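Local atomic coordinates of glycerol kinase, putative (Plasmodium falciparum, PDB entry 2W40), a protein that probably phosphorylates glycerol at the expense of ATP, yielding sn-glycerol 3-phosphate in the glycerol degradation pathway. Residues 82-86 and 186-190; 134-138 and 356-362; 289-294 and 305-310; 347-352 and 380-384. One frame throughout, in Å; residues are numbered along the deposited sequence.

Interaction 1 (82-86 and 186-190); sequences TNQRE and NASRT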
loop_
_atom_site.group_PDB
_atom_site.type_symbol
_atom_site.label_atom_id
_atom_site.label_comp_id
_atom_site.label_asym_id
_atom_site.label_seq_id
_atom_site.Cartn_x
_atom_site.Cartn_y
_atom_site.Cartn_z
ATOM N N THR C 82 -6.577 21.427 -27.735
ATOM C CA THR C 82 -5.479 21.170 -26.831
ATOM C C THR C 82 -5.541 19.762 -26.334
ATOM O O THR C 82 -6.589 19.118 -26.430
ATOM C CB THR C 82 -5.466 22.257 -25.694
ATOM O OG1 THR C 82 -4.226 22.189 -25.025
ATOM C CG2 THR C 82 -6.648 22.138 -24.746
ATOM N N ASN C 83 -4.424 19.259 -25.850
ATOM C CA ASN C 83 -4.325 17.803 -25.683
ATOM C C ASN C 83 -3.220 17.373 -24.775
ATOM O O ASN C 83 -2.225 18.064 -24.627
ATOM C CB ASN C 83 -3.956 17.198 -27.063
ATOM C CG ASN C 83 -2.631 17.795 -27.612
ATOM O OD1 ASN C 83 -2.604 18.973 -28.047
ATOM N ND2 ASN C 83 -1.519 16.935 -27.689
ATOM N N GLN C 84 -3.423 16.219 -24.151
ATOM C CA GLN C 84 -2.384 15.479 -23.476
ATOM C C GLN C 84 -1.197 15.346 -24.478
ATOM O O GLN C 84 -1.390 14.923 -25.652
ATOM C CB GLN C 84 -2.917 14.077 -23.108
ATOM C CG GLN C 84 -3.598 13.308 -24.218
ATOM C CD GLN C 84 -3.623 11.783 -24.035
ATOM O OE1 GLN C 84 -2.710 11.204 -23.442
ATOM N NE2 GLN C 84 -4.621 11.139 -24.634
ATOM N N ARG C 85 -0.026 15.738 -24.024
ATOM C CA ARG C 85 1.159 15.792 -24.842
ATOM C C ARG C 85 1.833 14.365 -24.862
ATOM O O ARG C 85 1.423 13.502 -24.063
ATOM C CB ARG C 85 2.075 16.841 -24.313
ATOM C CG ARG C 85 1.449 18.258 -24.304
ATOM C CD ARG C 85 2.288 19.343 -23.537
ATOM N NE ARG C 85 2.459 18.872 -22.186
ATOM C CZ ARG C 85 3.363 19.341 -21.325
ATOM N NH1 ARG C 85 4.089 20.415 -21.638
ATOM N NH2 ARG C 85 3.597 18.704 -20.187
ATOM N N GLU C 86 2.873 14.207 -25.704
ATOM C CA GLU C 86 3.785 13.069 -25.787
ATOM C C GLU C 86 3.133 11.778 -26.317
ATOM O O GLU C 86 3.733 11.032 -27.043
ATOM C CB GLU C 86 4.515 12.786 -24.504
ATOM C CG GLU C 86 5.427 13.917 -23.984
ATOM C CD GLU C 86 4.737 14.891 -23.030
ATOM O OE1 GLU C 86 3.658 14.555 -22.478
ATOM O OE2 GLU C 86 5.282 16.001 -22.788
ATOM N N ASN C 186 3.557 21.035 -29.142
ATOM C CA ASN C 186 3.493 19.600 -29.226
ATOM C C ASN C 186 4.730 18.995 -29.892
ATOM O O ASN C 186 5.232 17.970 -29.414
ATOM C CB ASN C 186 2.227 19.165 -29.954
ATOM C CG ASN C 186 1.005 19.075 -28.990
ATOM O OD1 ASN C 186 0.979 18.218 -28.100
ATOM N ND2 ASN C 186 0.012 19.896 -29.209
ATOM N N ALA C 187 5.230 19.653 -30.936
ATOM C CA ALA C 187 6.440 19.157 -31.613
ATOM C C ALA C 187 7.621 19.116 -30.637
ATOM O O ALA C 187 8.519 18.257 -30.768
ATOM C CB ALA C 187 6.803 19.935 -32.871
ATOM N N SER C 188 7.665 20.036 -29.672
ATOM C CA SER C 188 8.786 20.139 -28.719
ATOM C C SER C 188 8.805 18.975 -27.668
ATOM O O SER C 188 9.758 18.852 -26.901
ATOM C CB SER C 188 8.747 21.490 -28.027
ATOM O OG SER C 188 7.821 21.512 -26.957
ATOM N N ARG C 189 7.700 18.159 -27.709
ATOM C CA ARG C 189 7.471 17.093 -26.756
ATOM C C ARG C 189 7.803 15.710 -27.327
ATOM O O ARG C 189 7.493 14.654 -26.762
ATOM C CB ARG C 189 6.055 17.107 -26.258
ATOM C CG ARG C 189 5.621 18.465 -25.778
ATOM C CD ARG C 189 6.523 19.078 -24.734
ATOM N NE ARG C 189 6.495 18.323 -23.466
ATOM C CZ ARG C 189 6.843 18.761 -22.264
ATOM N NH1 ARG C 189 7.402 19.968 -22.090
ATOM N NH2 ARG C 189 6.638 18.006 -21.197
ATOM N N THR C 190 8.382 15.750 -28.508
ATOM C CA THR C 190 8.584 14.500 -29.286
ATOM C C THR C 190 10.020 13.903 -29.184
ATOM O O THR C 190 10.187 12.673 -29.479
ATOM C CB THR C 190 8.282 14.769 -30.806
ATOM O OG1 THR C 190 9.252 15.685 -31.314
ATOM C CG2 THR C 190 6.817 15.153 -31.124
HETATM O O HOH W 1 3.062 16.404 -27.632
#
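The guanidinium groups of Arg85 and Arg189 are stacked flat, centres 3.6 Å apart and planes 25° from parallel, with Arg85 NH1 over the middle of the Arg189 group. Carboxylates probably offset the two like charges: Glu308 forms salt bridges to both arginines, and Glu86 meets Arg189 side-on. There one oxygen, Glu86 OE2, accepts from Arg189 NE at 2.7 Å and from Arg189 NH2 at 2.9 Å, lying in the guanidinium plane. The Arg189 chain is bent at chi2 and chi3 (-54° and -66°), which presents that edge. Nearer the end of strand 74-83, the amides of Asn83 and Asn186 exchange two bonds. Asn83 CG sits between its backbone N and carbonyl carbon, and ND2 also bonds Gln84 O. Asn83 ND2 reaches Asn186 OD1 at 2.8 Å from above its carbonyl plane, whereas Asn186 ND2 finds a lone pair of Asn83 OD1 at 3.0 Å. A water accepts from Glu86 N and lies 2.8 Å from Asn186 OD1. Arg85 N and Glu86 OE1 hydrogen-bond the glycerol, which puts this network in the polyol site. The contact joins strand 74-83 to the chain around helix 184-187; helix 167-176 packs on both asparagines, helix 248-255 on Arg85.

Interaction 2 (134-138 and 356-362); sequences FNTYF and YAPRWRS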
loop_
_atom_site.group_PDB
_atom_site.type_symbol
_atom_site.label_atom_id
_atom_site.label_comp_id
_atom_site.label_asym_id
_atom_site.label_seq_id
_atom_site.Cartn_x
_atom_site.Cartn_y
_atom_site.Cartn_z
ATOM N N PHE C 134 17.310 11.924 -23.019
ATOM C CA PHE C 134 16.471 10.752 -23.279
ATOM C C PHE C 134 15.699 10.442 -22.011
ATOM O O PHE C 134 16.243 10.440 -20.894
ATOM C CB PHE C 134 17.351 9.514 -23.623
ATOM C CG PHE C 134 18.081 9.579 -24.967
ATOM C CD1 PHE C 134 17.670 10.406 -26.031
ATOM C CD2 PHE C 134 19.208 8.810 -25.189
ATOM C CE1 PHE C 134 18.359 10.441 -27.284
ATOM C CE2 PHE C 134 19.877 8.902 -26.441
ATOM C CZ PHE C 134 19.420 9.613 -27.468
ATOM N N ASN C 135 14.440 10.040 -22.220
ATOM C CA ASN C 135 13.574 9.629 -21.151
ATOM C C ASN C 135 12.464 8.723 -21.677
ATOM O O ASN C 135 12.366 8.527 -22.873
ATOM C CB ASN C 135 13.059 10.871 -20.393
ATOM C CG ASN C 135 12.265 11.799 -21.284
ATOM O OD1 ASN C 135 11.397 11.304 -22.100
ATOM N ND2 ASN C 135 12.466 13.133 -21.105
ATOM N N THR C 136 11.657 8.204 -20.773
ATOM C CA THR C 136 10.557 7.319 -21.141
ATOM C C THR C 136 9.286 8.060 -21.503
ATOM O O THR C 136 8.261 7.412 -21.857
ATOM C CB THR C 136 10.203 6.299 -20.045
ATOM O OG1 THR C 136 9.789 7.053 -18.924
ATOM C CG2 THR C 136 11.440 5.443 -19.636
ATOM N N TYR C 137 9.359 9.386 -21.382
ATOM C CA TYR C 137 8.191 10.320 -21.277
ATOM C C TYR C 137 7.828 10.878 -22.692
ATOM O O TYR C 137 6.630 10.863 -23.092
ATOM C CB TYR C 137 8.640 11.434 -20.327
ATOM C CG TYR C 137 7.704 12.608 -20.131
ATOM C CD1 TYR C 137 6.301 12.464 -20.192
ATOM C CD2 TYR C 137 8.221 13.793 -19.760
ATOM C CE1 TYR C 137 5.460 13.620 -19.938
ATOM C CE2 TYR C 137 7.416 14.898 -19.565
ATOM C CZ TYR C 137 6.043 14.795 -19.599
ATOM O OH TYR C 137 5.289 15.942 -19.357
ATOM N N PHE C 138 8.841 11.421 -23.404
ATOM C CA PHE C 138 8.678 11.966 -24.770
ATOM C C PHE C 138 8.306 10.942 -25.808
ATOM O O PHE C 138 8.360 9.791 -25.533
ATOM C CB PHE C 138 9.838 12.828 -25.123
ATOM C CG PHE C 138 9.798 14.224 -24.511
ATOM C CD1 PHE C 138 9.070 14.511 -23.361
ATOM C CD2 PHE C 138 10.425 15.268 -25.177
ATOM C CE1 PHE C 138 9.027 15.836 -22.855
ATOM C CE2 PHE C 138 10.408 16.582 -24.672
ATOM C CZ PHE C 138 9.744 16.826 -23.474
ATOM N N TYR C 356 9.596 11.382 -12.520
ATOM C CA TYR C 356 9.908 12.345 -13.599
ATOM C C TYR C 356 10.767 13.430 -13.007
ATOM O O TYR C 356 11.840 13.101 -12.398
ATOM C CB TYR C 356 8.605 12.824 -14.237
ATOM C CG TYR C 356 7.789 11.698 -14.947
ATOM C CD1 TYR C 356 7.562 11.707 -16.230
ATOM C CD2 TYR C 356 7.164 10.669 -14.141
ATOM C CE1 TYR C 356 6.796 10.592 -16.823
ATOM C CE2 TYR C 356 6.447 9.591 -14.652
ATOM C CZ TYR C 356 6.313 9.592 -16.068
ATOM O OH TYR C 356 5.616 8.703 -16.819
ATOM N N ALA C 357 10.356 14.717 -13.159
ATOM C CA ALA C 357 11.273 15.752 -12.716
ATOM C C ALA C 357 11.328 15.807 -11.164
ATOM O O ALA C 357 10.293 15.684 -10.513
ATOM C CB ALA C 357 10.931 17.138 -13.344
ATOM N N PRO C 358 12.502 16.147 -10.601
ATOM C CA PRO C 358 13.824 16.414 -11.270
ATOM C C PRO C 358 14.785 15.228 -11.283
ATOM O O PRO C 358 15.891 15.341 -11.856
ATOM C CB PRO C 358 14.435 17.509 -10.408
ATOM C CG PRO C 358 13.965 17.268 -9.037
ATOM C CD PRO C 358 12.587 16.587 -9.181
ATOM N N ARG C 359 14.390 14.114 -10.650
ATOM C CA ARG C 359 15.323 12.953 -10.492
ATOM C C ARG C 359 15.426 12.034 -11.705
ATOM O O ARG C 359 16.453 11.374 -11.902
ATOM C CB ARG C 359 14.979 12.150 -9.242
ATOM C CG ARG C 359 14.902 13.000 -7.950
ATOM C CD ARG C 359 14.786 12.106 -6.755
ATOM N NE ARG C 359 14.587 12.826 -5.478
ATOM C CZ ARG C 359 15.153 12.557 -4.332
ATOM N NH1 ARG C 359 16.114 11.632 -4.277
ATOM N NH2 ARG C 359 14.781 13.201 -3.249
ATOM N N TRP C 360 14.324 11.932 -12.445
ATOM C CA TRP C 360 14.306 11.160 -13.690
ATOM C C TRP C 360 14.843 9.717 -13.431
ATOM O O TRP C 360 15.860 9.283 -13.988
ATOM C CB TRP C 360 15.083 11.852 -14.797
ATOM C CG TRP C 360 14.338 13.118 -15.196
ATOM C CD1 TRP C 360 14.693 14.451 -14.858
ATOM C CD2 TRP C 360 13.094 13.228 -15.927
ATOM N NE1 TRP C 360 13.772 15.314 -15.361
ATOM C CE2 TRP C 360 12.738 14.608 -15.935
ATOM C CE3 TRP C 360 12.208 12.307 -16.501
ATOM C CZ2 TRP C 360 11.604 15.063 -16.566
ATOM C CZ3 TRP C 360 11.080 12.761 -17.107
ATOM C CH2 TRP C 360 10.783 14.129 -17.137
ATOM N N ARG C 361 14.082 8.975 -12.633
ATOM C CA ARG C 361 14.429 7.595 -12.308
ATOM C C ARG C 361 13.301 6.701 -12.780
ATOM O O ARG C 361 12.322 6.490 -12.091
ATOM C CB ARG C 361 14.652 7.533 -10.797
ATOM C CG ARG C 361 15.915 8.163 -10.390
ATOM C CD ARG C 361 17.200 7.386 -10.846
ATOM N NE ARG C 361 17.258 6.045 -10.238
ATOM C CZ ARG C 361 17.911 5.751 -9.099
ATOM N NH1 ARG C 361 18.573 6.661 -8.394
ATOM N NH2 ARG C 361 17.831 4.517 -8.637
ATOM N N SER C 362 13.477 6.115 -13.948
ATOM C CA SER C 362 12.434 5.268 -14.529
ATOM C C SER C 362 12.380 3.889 -13.810
ATOM O O SER C 362 11.464 3.153 -14.056
ATOM C CB SER C 362 12.795 4.936 -16.046
ATOM O OG SER C 362 14.099 4.359 -16.175
HETATM O O HOH W 2 6.883 7.756 -18.988
#
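Tyr137 brings its ring up against both Tyr356 and Trp360. CB of Tyr137 lies 4.0 Å from Tyr356 CE1. CG is anti to the backbone N (chi1 174°), and this turns the face of the ring to the edge of Tyr356, with Tyr137 CD1 3.9 Å from Tyr356 CE1. The pair is T-shaped, with planes at 90° and centroids 5.3 Å apart. On the other side of the ring, CD2 of Tyr137 touches Trp360 CH2 at the edge of the indole, 3.7 Å away. The phenol tip hydrogen-bonds the bound glycerol and makes weak bonds to Arg189 and Ser310. Asn135 OD1 accepts from the backbone N of Tyr137, an Asx turn, and a second bond, from Phe138 N, extends it to an Asx motif. A water bridges Thr136 OG1 at 3.0 Å and Tyr356 OH at 2.7 Å. Ser353 OG also bonds that hydroxyl, and Gly288 O holds Trp360 NE1. The contact joins the N-terminal and C-terminal FGGY regions beside the glycerol: the loop between helices 123-130 and 140-149 meets the loop between strands 347-349 and 366-371, with helix 111-118 touching Ser362 and helix 377-403 packing against Pro358.

Interaction 3 (289-294 and 305-310); sequences LITTIC and YALEGS. With EDO (1,2-ethanediol), chain B.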
loop_
_atom_site.group_PDB
_atom_site.type_symbol
_atom_site.label_atom_id
_atom_site.label_comp_id
_atom_site.label_asym_id
_atom_site.label_seq_id
_atom_site.Cartn_x
_atom_site.Cartn_y
_atom_site.Cartn_z
ATOM N N LEU C 289 15.107 19.971 -15.035
ATOM C CA LEU C 289 13.936 20.537 -15.654
ATOM C C LEU C 289 14.094 20.452 -17.186
ATOM O O LEU C 289 15.188 20.344 -17.747
ATOM C CB LEU C 289 13.801 21.989 -15.157
ATOM C CG LEU C 289 13.623 22.189 -13.616
ATOM C CD1 LEU C 289 13.348 23.619 -13.224
ATOM C CD2 LEU C 289 12.412 21.339 -13.045
ATOM N N ILE C 290 12.974 20.423 -17.868
ATOM C CA ILE C 290 12.963 20.314 -19.344
ATOM C C ILE C 290 12.782 21.702 -19.982
ATOM O O ILE C 290 11.955 22.484 -19.526
ATOM C CB ILE C 290 11.781 19.407 -19.774
ATOM C CG1 ILE C 290 12.015 17.914 -19.388
ATOM C CG2 ILE C 290 11.467 19.563 -21.325
ATOM C CD1 ILE C 290 10.939 17.027 -19.769
ATOM N N THR C 291 13.572 21.995 -20.993
ATOM C CA THR C 291 13.416 23.221 -21.818
ATOM C C THR C 291 12.359 22.980 -22.879
ATOM O O THR C 291 12.502 21.997 -23.623
ATOM C CB THR C 291 14.738 23.558 -22.532
ATOM O OG1 THR C 291 15.730 23.617 -21.569
ATOM C CG2 THR C 291 14.663 24.856 -23.331
ATOM N N THR C 292 11.298 23.761 -22.904
ATOM C CA THR C 292 10.223 23.561 -23.854
ATOM C C THR C 292 9.772 24.922 -24.456
ATOM O O THR C 292 10.279 25.980 -24.084
ATOM C CB THR C 292 9.056 22.790 -23.168
ATOM O OG1 THR C 292 8.156 22.336 -24.158
ATOM C CG2 THR C 292 8.319 23.752 -22.122
ATOM N N ILE C 293 8.954 24.837 -25.457
ATOM C CA ILE C 293 8.379 26.014 -26.079
ATOM C C ILE C 293 7.139 26.400 -25.226
ATOM O O ILE C 293 6.309 25.492 -24.922
ATOM C CB ILE C 293 7.881 25.792 -27.504
ATOM C CG1 ILE C 293 8.985 25.368 -28.473
ATOM C CG2 ILE C 293 7.120 27.043 -27.967
ATOM C CD1 ILE C 293 10.002 26.355 -28.680
ATOM N N CYS C 294 7.035 27.640 -24.739
ATOM C CA CYS C 294 5.822 28.079 -24.088
ATOM C C CYS C 294 4.687 28.362 -25.092
ATOM O O CYS C 294 3.568 27.793 -24.985
ATOM C CB CYS C 294 6.099 29.287 -23.221
ATOM S SG CYS C 294 4.910 29.517 -21.866
ATOM N N TYR C 305 9.940 30.749 -24.561
ATOM C CA TYR C 305 10.395 29.495 -23.986
ATOM C C TYR C 305 9.966 29.338 -22.544
ATOM O O TYR C 305 9.549 30.257 -21.903
ATOM C CB TYR C 305 11.916 29.384 -24.150
ATOM C CG TYR C 305 12.312 29.149 -25.541
ATOM C CD1 TYR C 305 12.359 27.839 -26.032
ATOM C CD2 TYR C 305 12.664 30.198 -26.403
ATOM C CE1 TYR C 305 12.760 27.602 -27.346
ATOM C CE2 TYR C 305 13.121 29.986 -27.721
ATOM C CZ TYR C 305 13.167 28.687 -28.211
ATOM O OH TYR C 305 13.493 28.392 -29.506
ATOM N N ALA C 306 10.179 28.144 -22.023
ATOM C CA ALA C 306 9.792 27.793 -20.664
ATOM C C ALA C 306 10.752 26.723 -20.135
ATOM O O ALA C 306 11.446 26.018 -20.895
ATOM C CB ALA C 306 8.378 27.336 -20.532
ATOM N N LEU C 307 10.792 26.628 -18.831
ATOM C CA LEU C 307 11.382 25.495 -18.041
ATOM C C LEU C 307 10.218 24.790 -17.445
ATOM O O LEU C 307 9.276 25.428 -16.989
ATOM C CB LEU C 307 12.387 25.961 -17.000
ATOM C CG LEU C 307 13.767 26.178 -17.458
ATOM C CD1 LEU C 307 14.692 26.736 -16.287
ATOM C CD2 LEU C 307 14.464 24.950 -18.075
ATOM N N GLU C 308 10.231 23.481 -17.479
ATOM C CA GLU C 308 9.089 22.703 -16.998
ATOM C C GLU C 308 9.537 21.571 -16.079
ATOM O O GLU C 308 10.504 20.833 -16.351
ATOM C CB GLU C 308 8.311 22.017 -18.144
ATOM C CG GLU C 308 7.202 21.017 -17.679
ATOM C CD GLU C 308 6.306 20.439 -18.774
ATOM O OE1 GLU C 308 6.087 21.137 -19.807
ATOM O OE2 GLU C 308 5.829 19.313 -18.568
ATOM N N GLY C 309 8.774 21.438 -15.004
ATOM C CA GLY C 309 8.836 20.352 -14.045
ATOM C C GLY C 309 7.601 19.536 -14.131
ATOM O O GLY C 309 6.507 20.033 -13.951
ATOM N N SER C 310 7.787 18.256 -14.481
ATOM C CA SER C 310 6.683 17.325 -14.738
ATOM C C SER C 310 6.610 16.249 -13.663
ATOM O O SER C 310 7.614 15.703 -13.302
ATOM C CB SER C 310 6.894 16.643 -16.114
ATOM O OG SER C 310 7.340 17.532 -17.168
HETATM C C1 EDO B . 16.958 17.983 -18.696
HETATM O O1 EDO B . 17.406 18.746 -17.551
HETATM C C2 EDO B . 16.024 16.869 -18.307
HETATM O O2 EDO B . 15.643 16.156 -19.406
#
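With OG1 anti to the backbone N (chi1 -167°), CG2 of Thr292 falls between N and the carbonyl carbon and meets Ala306 CB at 3.9 Å; the hydroxyl hydrogen-bonds Ser188 OG. Glu308, extended from CB outward (chi1 172°), lifts its carboxylate off the same face toward Arg85 and Arg189. Both residues belong to a beta hairpin, strands 290-295 and 304-311, at one edge of the mixed sheet in the C-terminal half of this actin-like kinase. Ile290 with Glu308 and Thr292 with Ala306 are antiparallel hydrogen-bonded pairs. Their four bonds match in length, from Ile290 N to Glu308 O at 2.9 Å to Thr292 N to Ala306 O at 3.0 Å. Thr291 and Leu307 form the non-hydrogen-bonded pair between them and point to the other face; there Leu307 CD2 lies 3.9 Å from Thr291 OG1, which is bonded to Val283 O. Toward the turn of the hairpin the side chains of Ile293 and Tyr305 diverge, yet Ile293 CD1 presses tightly on Tyr305 CE1 at 3.3 Å; the Tyr305 hydroxyl bonds Ile195 O. Strand 272-279 continues the sheet beyond strand 304-311, and helix 377-403 packs on Leu289. Ser310 OG donates to Glu308 OE2 at 2.7 Å, on the anti side of the carboxylate. At the hairpin's opening, an ethanediol, probably from the crystallisation liquor, donates a hydrogen bond from O1 to Leu289 O at 2.7 Å.

Interaction 4 (347-352 and 380-384); sequences IFVPAF and IVRAL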
loop_
_atom_site.group_PDB
_atom_site.type_symbol
_atom_site.label_atom_id
_atom_site.label_comp_id
_atom_site.label_asym_id
_atom_site.label_seq_id
_atom_site.Cartn_x
_atom_site.Cartn_y
_atom_site.Cartn_z
ATOM N N ILE C 347 4.539 7.334 4.424
ATOM C CA ILE C 347 4.966 8.049 3.266
ATOM C C ILE C 347 4.649 7.193 2.097
ATOM O O ILE C 347 4.903 5.971 2.096
ATOM C CB ILE C 347 6.486 8.420 3.293
ATOM C CG1 ILE C 347 6.786 9.256 4.517
ATOM C CG2 ILE C 347 6.960 9.010 1.964
ATOM C CD1 ILE C 347 8.126 9.395 4.865
ATOM N N PHE C 348 4.196 7.842 1.069
ATOM C CA PHE C 348 3.817 7.175 -0.219
ATOM C C PHE C 348 4.625 7.848 -1.312
ATOM O O PHE C 348 4.362 9.009 -1.623
ATOM C CB PHE C 348 2.304 7.327 -0.472
ATOM C CG PHE C 348 1.692 6.359 -1.479
ATOM C CD1 PHE C 348 0.404 5.952 -1.307
ATOM C CD2 PHE C 348 2.334 5.932 -2.601
ATOM C CE1 PHE C 348 -0.197 5.151 -2.211
ATOM C CE2 PHE C 348 1.764 5.047 -3.464
ATOM C CZ PHE C 348 0.459 4.678 -3.285
ATOM N N VAL C 349 5.581 7.120 -1.888
ATOM C CA VAL C 349 6.368 7.673 -2.962
ATOM C C VAL C 349 5.610 7.315 -4.237
ATOM O O VAL C 349 5.650 6.174 -4.619
ATOM C CB VAL C 349 7.836 7.163 -2.980
ATOM C CG1 VAL C 349 8.597 7.706 -4.183
ATOM C CG2 VAL C 349 8.537 7.432 -1.662
ATOM N N PRO C 350 4.841 8.277 -4.831
ATOM C CA PRO C 350 3.867 7.961 -5.899
ATOM C C PRO C 350 4.661 7.910 -7.251
ATOM O O PRO C 350 4.972 9.001 -7.893
ATOM C CB PRO C 350 2.879 9.172 -5.874
ATOM C CG PRO C 350 3.308 10.038 -4.704
ATOM C CD PRO C 350 4.803 9.704 -4.533
ATOM N N ALA C 351 5.140 6.730 -7.548
ATOM C CA ALA C 351 6.169 6.506 -8.650
ATOM C C ALA C 351 5.669 5.346 -9.518
ATOM O O ALA C 351 6.436 4.532 -9.961
ATOM C CB ALA C 351 7.591 6.285 -8.156
ATOM N N PHE C 352 4.367 5.330 -9.777
ATOM C CA PHE C 352 3.785 4.198 -10.512
ATOM C C PHE C 352 4.419 4.059 -11.897
ATOM O O PHE C 352 4.572 2.931 -12.418
ATOM C CB PHE C 352 2.308 4.297 -10.665
ATOM C CG PHE C 352 1.531 4.197 -9.415
ATOM C CD1 PHE C 352 1.264 2.983 -8.845
ATOM C CD2 PHE C 352 1.067 5.373 -8.746
ATOM C CE1 PHE C 352 0.553 2.879 -7.699
ATOM C CE2 PHE C 352 0.393 5.266 -7.630
ATOM C CZ PHE C 352 0.153 4.020 -7.080
ATOM N N ILE C 380 -3.322 6.473 3.910
ATOM C CA ILE C 380 -2.645 6.115 2.631
ATOM C C ILE C 380 -2.979 7.128 1.549
ATOM O O ILE C 380 -2.124 7.558 0.808
ATOM C CB ILE C 380 -2.980 4.658 2.223
ATOM C CG1 ILE C 380 -2.485 3.689 3.355
ATOM C CG2 ILE C 380 -2.529 4.351 0.786
ATOM C CD1 ILE C 380 -2.985 2.180 3.211
ATOM N N VAL C 381 -4.269 7.454 1.456
ATOM C CA VAL C 381 -4.740 8.520 0.546
ATOM C C VAL C 381 -4.032 9.852 0.795
ATOM O O VAL C 381 -3.458 10.453 -0.146
ATOM C CB VAL C 381 -6.313 8.634 0.624
ATOM C CG1 VAL C 381 -6.799 9.889 -0.181
ATOM C CG2 VAL C 381 -6.904 7.358 0.128
ATOM N N ARG C 382 -4.017 10.292 2.047
ATOM C CA ARG C 382 -3.325 11.538 2.428
ATOM C C ARG C 382 -1.865 11.493 2.060
ATOM O O ARG C 382 -1.334 12.470 1.587
ATOM C CB ARG C 382 -3.538 11.847 3.933
ATOM C CG ARG C 382 -2.861 13.105 4.332
ATOM C CD ARG C 382 -3.035 13.511 5.772
ATOM N NE ARG C 382 -2.148 14.634 5.902
ATOM C CZ ARG C 382 -2.469 15.910 6.011
ATOM N NH1 ARG C 382 -3.726 16.301 6.262
ATOM N NH2 ARG C 382 -1.498 16.789 5.944
ATOM N N ALA C 383 -1.235 10.328 2.236
ATOM C CA ALA C 383 0.224 10.236 2.043
ATOM C C ALA C 383 0.477 10.430 0.506
ATOM O O ALA C 383 1.448 11.018 0.065
ATOM C CB ALA C 383 0.783 8.805 2.550
ATOM N N LEU C 384 -0.415 9.838 -0.308
ATOM C CA LEU C 384 -0.241 9.956 -1.805
ATOM C C LEU C 384 -0.299 11.494 -2.167
ATOM O O LEU C 384 0.565 12.013 -2.883
ATOM C CB LEU C 384 -1.226 9.160 -2.618
ATOM C CG LEU C 384 -1.040 9.286 -4.117
ATOM C CD1 LEU C 384 -1.179 7.973 -4.894
ATOM C CD2 LEU C 384 -1.931 10.400 -4.709
HETATM O O HOH W 3 4.016 10.663 1.120
#
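Phe348 lies against one side of helix 377-403, and Leu384 shares its direction: the two side chains run side by side, each with CG anti to its own backbone N (chi1 -161° in Phe348 and 180° in Leu384). Leu384 CD1 ends over the face of the Phe348 ring, 4.2 Å from its centroid and 18° off the normal, a CH-pi contact. The same methyl meets the edge of the Phe352 ring, with Phe352 CE2 4.2 Å away. Closer to the backbone, Phe348 CB packs on Ala383 CB at 3.7 Å. One turn back along the helix, Ile380 O lies at the ring edge, 3.7 Å from Phe348 CD1, and Ile380 CG2 adds to the packing against CE1. Pro350 CG comes to 3.8 Å from Leu384 O; this proline is the centre of an inverse gamma turn directly after strand 347-349.

No direct hydrogen bond crosses between the segments. A water makes the polar link, accepting from Phe348 N at 2.8 Å and lying 2.8 Å from Ala383 O.

Further out, Trp320 meets the ring of Phe352. The second subunit closes over the contact as well: Met371 of that chain packs on Phe348 and Phe352, and its Phe373 meets the Phe352 ring. The side chain of Leu384 lies about 7 Å from Gly315, which binds ADP in another structure of this protein. Strand 347-349 pairs with strand 366-371 and is backed by helix 482-500, while helix 377-403, which carries Ile380 and Leu384, has helix 333-339 against Val381 and Arg382.

From the N terminus, interaction 1 closes the first loop, from residue 82 to 190, within the N-terminal family region. Before it shuts, 134-138 has already opened interaction 2, whose partner waits until 356-362; the two therefore cross, and interaction 2 ties the N-terminal to the C-terminal region. Inside that long loop nests interaction 3, a short hairpin in series after interaction 1. Interaction 4 opens at 347-352 and closes at 380-384, crossing interaction 2. Interactions 1, 2 and 3 touch one another around the glycerol: the hairpin reaches interaction 1 by salt bridges, and Ala357 probably bonds Ser310. Interaction 4 stands apart, at the subunit interface.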